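Long-range contact in uncharacterized protein (Neisseria meningitidis, PDB 2PLI), which probably takes part in magnesium and cobalt ion transport, this chain being the transporter-associated (CorC-associated) domain of a longer protein: residues 70-75 / 85-90. Residues are numbered along the deposited sequence; the frame is centred on the assembly and turned at random.
Sequences LQFTVA and LMATRV
Gln71 and Thr88 form a hydrogen-bonded antiparallel pair, tied by Gln71 N to Thr88 O at 2.8 Å and by the return bond from Thr88 N to Gln71 O. Two residues on, Thr73 and Met86 repeat the exchange, with Thr73 N giving a nearly straight bond (170°) to Met86 O. The side chain of Gln71 starts with CB 3.8 Å from Thr88 O; CG stands anti to the backbone N (chi1 177°), and the extended chain runs alongside Thr88 in the same direction. At its tip NE2 comes 4.0 Å from Thr88 OG1 and donates to a water 2.9 Å away, while OE1 takes a weak hydrogen bond from Lys64 NZ. That water also hydrogen-bonds to Thr73 OG1 and donates to Met86 O, which thus accepts two hydrogen bonds, from Thr73 N and from the water.

Leu70, Phe72, Val74, Leu85 and Ala87 make the reverse face of the hairpin buried and apolar. Ala87 CB packs against the Phe72 ring, 3.8 Å from CD1, and Leu85 CD1 meets the same ring atom at 4.1 Å; Phe72 and Leu85 both reach Ile47 of helix 47-55. Arg89 ends this face with a charge: Leu70 CD2 lies 3.8 Å from Arg89 CG, and Arg89 NH2 hydrogen-bonds to Phe35 O and to Ser17 OG of the second subunit. On the partly exposed face, beside the selenomethionine Met86, the shared water ties the side chains of Gln71 and Thr73 to the partner strand's backbone.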
ATOM      1  N   LEU A  70       9.405 -15.709   8.246  1.00  8.91           N
ATOM      2  CA  LEU A  70       9.517 -15.506   6.804  1.00  8.71           C
ATOM      3  C   LEU A  70      10.937 -15.804   6.327  1.00  8.00           C
ATOM      4  O   LEU A  70      11.910 -15.416   6.982  1.00  8.85           O
ATOM      5  CB  LEU A  70       9.174 -14.073   6.405  1.00  8.45           C
ATOM      6  CG  LEU A  70       7.747 -13.586   6.612  1.00  9.93           C
ATOM      7  CD1 LEU A  70       7.614 -12.139   6.120  1.00  9.60           C
ATOM      8  CD2 LEU A  70       6.728 -14.502   5.947  1.00 11.60           C
ATOM      9  N   GLN A  71      11.042 -16.452   5.173  1.00  7.58           N
ATOM     10  CA  GLN A  71      12.328 -16.673   4.499  1.00  7.60           C
ATOM     11  C   GLN A  71      12.394 -15.715   3.328  1.00  6.58           C
ATOM     12  O   GLN A  71      11.442 -15.646   2.507  1.00  7.97           O
ATOM     13  CB  GLN A  71      12.418 -18.094   3.964  1.00  7.44           C
ATOM     14  CG  GLN A  71      13.720 -18.317   3.196  1.00 10.62           C
ATOM     15  CD  GLN A  71      13.760 -19.648   2.517  1.00 11.22           C
ATOM     16  OE1 GLN A  71      14.062 -20.667   3.151  1.00 16.31           O
ATOM     17  NE2 GLN A  71      13.445 -19.671   1.224  1.00 16.30           N
ATOM     18  N   PHE A  72      13.479 -14.968   3.247  1.00  5.21           N
ATOM     19  CA  PHE A  72      13.699 -14.031   2.156  1.00  5.48           C
ATOM     20  C   PHE A  72      14.872 -14.537   1.367  1.00  5.53           C
ATOM     21  O   PHE A  72      15.932 -14.763   1.959  1.00  7.52           O
ATOM     22  CB  PHE A  72      14.046 -12.654   2.679  1.00  6.89           C
ATOM     23  CG  PHE A  72      12.948 -12.011   3.422  1.00  4.39           C
ATOM     24  CD1 PHE A  72      11.955 -11.330   2.769  1.00  5.20           C
ATOM     25  CD2 PHE A  72      12.853 -12.171   4.794  1.00  5.16           C
ATOM     26  CE1 PHE A  72      10.888 -10.769   3.467  1.00  7.08           C
ATOM     27  CE2 PHE A  72      11.831 -11.603   5.515  1.00  5.74           C
ATOM     28  CZ  PHE A  72      10.819 -10.907   4.863  1.00  6.42           C
ATOM     29  N   THR A  73      14.703 -14.679   0.067  1.00  4.45           N
ATOM     30  CA  THR A  73      15.807 -15.030  -0.809  1.00  3.74           C
ATOM     31  C   THR A  73      16.075 -13.859  -1.711  1.00  3.28           C
ATOM     32  O   THR A  73      15.174 -13.272  -2.260  1.00  3.18           O
ATOM     33  CB  THR A  73      15.504 -16.299  -1.661  1.00  3.85           C
ATOM     34  OG1 THR A  73      15.129 -17.375  -0.795  1.00  4.31           O
ATOM     35  CG2 THR A  73      16.731 -16.712  -2.473  1.00  4.40           C
ATOM     36  N   VAL A  74      17.330 -13.529  -1.920  1.00  3.15           N
ATOM     37  CA  VAL A  74      17.670 -12.429  -2.834  1.00  3.04           C
ATOM     38  C   VAL A  74      17.379 -12.778  -4.279  1.00  3.54           C
ATOM     39  O   VAL A  74      17.927 -13.755  -4.785  1.00  3.27           O
ATOM     40  CB  VAL A  74      19.160 -12.024  -2.652  1.00  2.71           C
ATOM     41  CG1 VAL A  74      19.515 -10.912  -3.610  1.00  3.98           C
ATOM     42  CG2 VAL A  74      19.431 -11.620  -1.162  1.00  5.94           C
ATOM     43  N   ALA A  75      16.521 -11.997  -4.948  1.00  3.66           N
ATOM     44  CA  ALA A  75      16.161 -12.198  -6.372  1.00  4.31           C
ATOM     45  C   ALA A  75      16.884 -11.299  -7.372  1.00  6.19           C
ATOM     46  O   ALA A  75      17.130 -11.684  -8.518  1.00  8.10           O
ATOM     47  CB  ALA A  75      14.668 -12.019  -6.534  1.00  4.52           C
ATOM     48  N   LEU A  85      13.488  -9.138  -3.446  1.00  2.00           N
ATOM     49  CA  LEU A  85      13.480 -10.349  -2.613  1.00  2.00           C
ATOM     50  C   LEU A  85      12.297 -11.232  -3.024  1.00  2.39           C
ATOM     51  O   LEU A  85      11.296 -10.737  -3.510  1.00  2.37           O
ATOM     52  CB  LEU A  85      13.290  -9.956  -1.151  1.00  2.00           C
ATOM     53  CG  LEU A  85      14.380  -9.059  -0.547  1.00  4.25           C
ATOM     54  CD1 LEU A  85      13.897  -8.416   0.688  1.00  7.55           C
ATOM     55  CD2 LEU A  85      15.661  -9.915  -0.317  1.00  4.27           C
HETATM   56  N   MSE A  86      12.436 -12.535  -2.813  1.00  2.29           N
HETATM   57  CA  MSE A  86      11.314 -13.491  -2.869  1.00  3.90           C
HETATM   58  C   MSE A  86      11.127 -14.039  -1.484  1.00  4.60           C
HETATM   59  O   MSE A  86      12.086 -14.552  -0.877  1.00  6.16           O
HETATM   60  CB  MSE A  86      11.628 -14.622  -3.842  1.00  5.55           C
HETATM   61  CG  MSE A  86      10.490 -15.588  -4.078  1.00  6.44           C
HETATM   62 SE   MSE A  86       9.043 -14.742  -5.099  0.70 12.29          SE
HETATM   63  CE  MSE A  86       9.616 -15.038  -6.904  1.00 15.04           C
ATOM     64  N   ALA A  87       9.905 -13.944  -0.979  1.00  4.65           N
ATOM     65  CA  ALA A  87       9.607 -14.378   0.393  1.00  3.33           C
ATOM     66  C   ALA A  87       8.617 -15.509   0.397  1.00  3.89           C
ATOM     67  O   ALA A  87       7.712 -15.575  -0.464  1.00  4.68           O
ATOM     68  CB  ALA A  87       9.059 -13.257   1.194  1.00  5.33           C
ATOM     69  N   THR A  88       8.781 -16.405   1.379  1.00  4.21           N
ATOM     70  CA  THR A  88       7.794 -17.447   1.647  1.00  6.73           C
ATOM     71  C   THR A  88       7.763 -17.604   3.155  1.00  7.40           C
ATOM     72  O   THR A  88       8.698 -17.193   3.860  1.00  5.21           O
ATOM     73  CB  THR A  88       8.146 -18.771   0.979  1.00  8.73           C
ATOM     74  OG1 THR A  88       9.446 -19.188   1.391  1.00 10.41           O
ATOM     75  CG2 THR A  88       8.107 -18.632  -0.515  1.00 11.44           C
ATOM     76  N   ARG A  89       6.670 -18.193   3.651  0.50  8.86           N
ATOM     77  CA  ARG A  89       6.531 -18.496   5.080  0.50 10.38           C
ATOM     78  C   ARG A  89       7.344 -19.731   5.480  0.50 11.74           C
ATOM     79  O   ARG A  89       7.306 -20.762   4.805  0.50 12.40           O
ATOM     80  CB  ARG A  89       5.043 -18.691   5.439  0.50 10.39           C
ATOM     81  CG  ARG A  89       4.257 -17.367   5.483  0.50 10.94           C
ATOM     82  CD  ARG A  89       2.911 -17.467   6.233  0.50 10.12           C
ATOM     83  NE  ARG A  89       2.220 -16.158   6.347  0.50  9.59           N
ATOM     84  CZ  ARG A  89       2.548 -15.161   7.179  0.50  9.41           C
ATOM     85  NH1 ARG A  89       3.586 -15.252   7.991  0.50 11.35           N
ATOM     86  NH2 ARG A  89       1.827 -14.036   7.205  0.50  8.69           N
ATOM     87  N   VAL A  90       8.067 -19.626   6.590  0.50 13.06           N
ATOM     88  CA  VAL A  90       8.892 -20.726   7.095  0.50 14.55           C
ATOM     89  C   VAL A  90       7.986 -21.912   7.373  0.50 16.05           C
ATOM     90  O   VAL A  90       6.857 -21.725   7.813  0.50 16.51           O
ATOM     91  CB  VAL A  90       9.603 -20.335   8.411  0.50 14.41           C
ATOM     92  CG1 VAL A  90       8.570 -20.148   9.529  0.50 14.79           C
ATOM     93  CG2 VAL A  90      10.651 -21.390   8.812  0.50 13.53           C
TER
HETATM   94  O   HOH W   1      12.353 -17.388  -0.182  1.00 13.49           O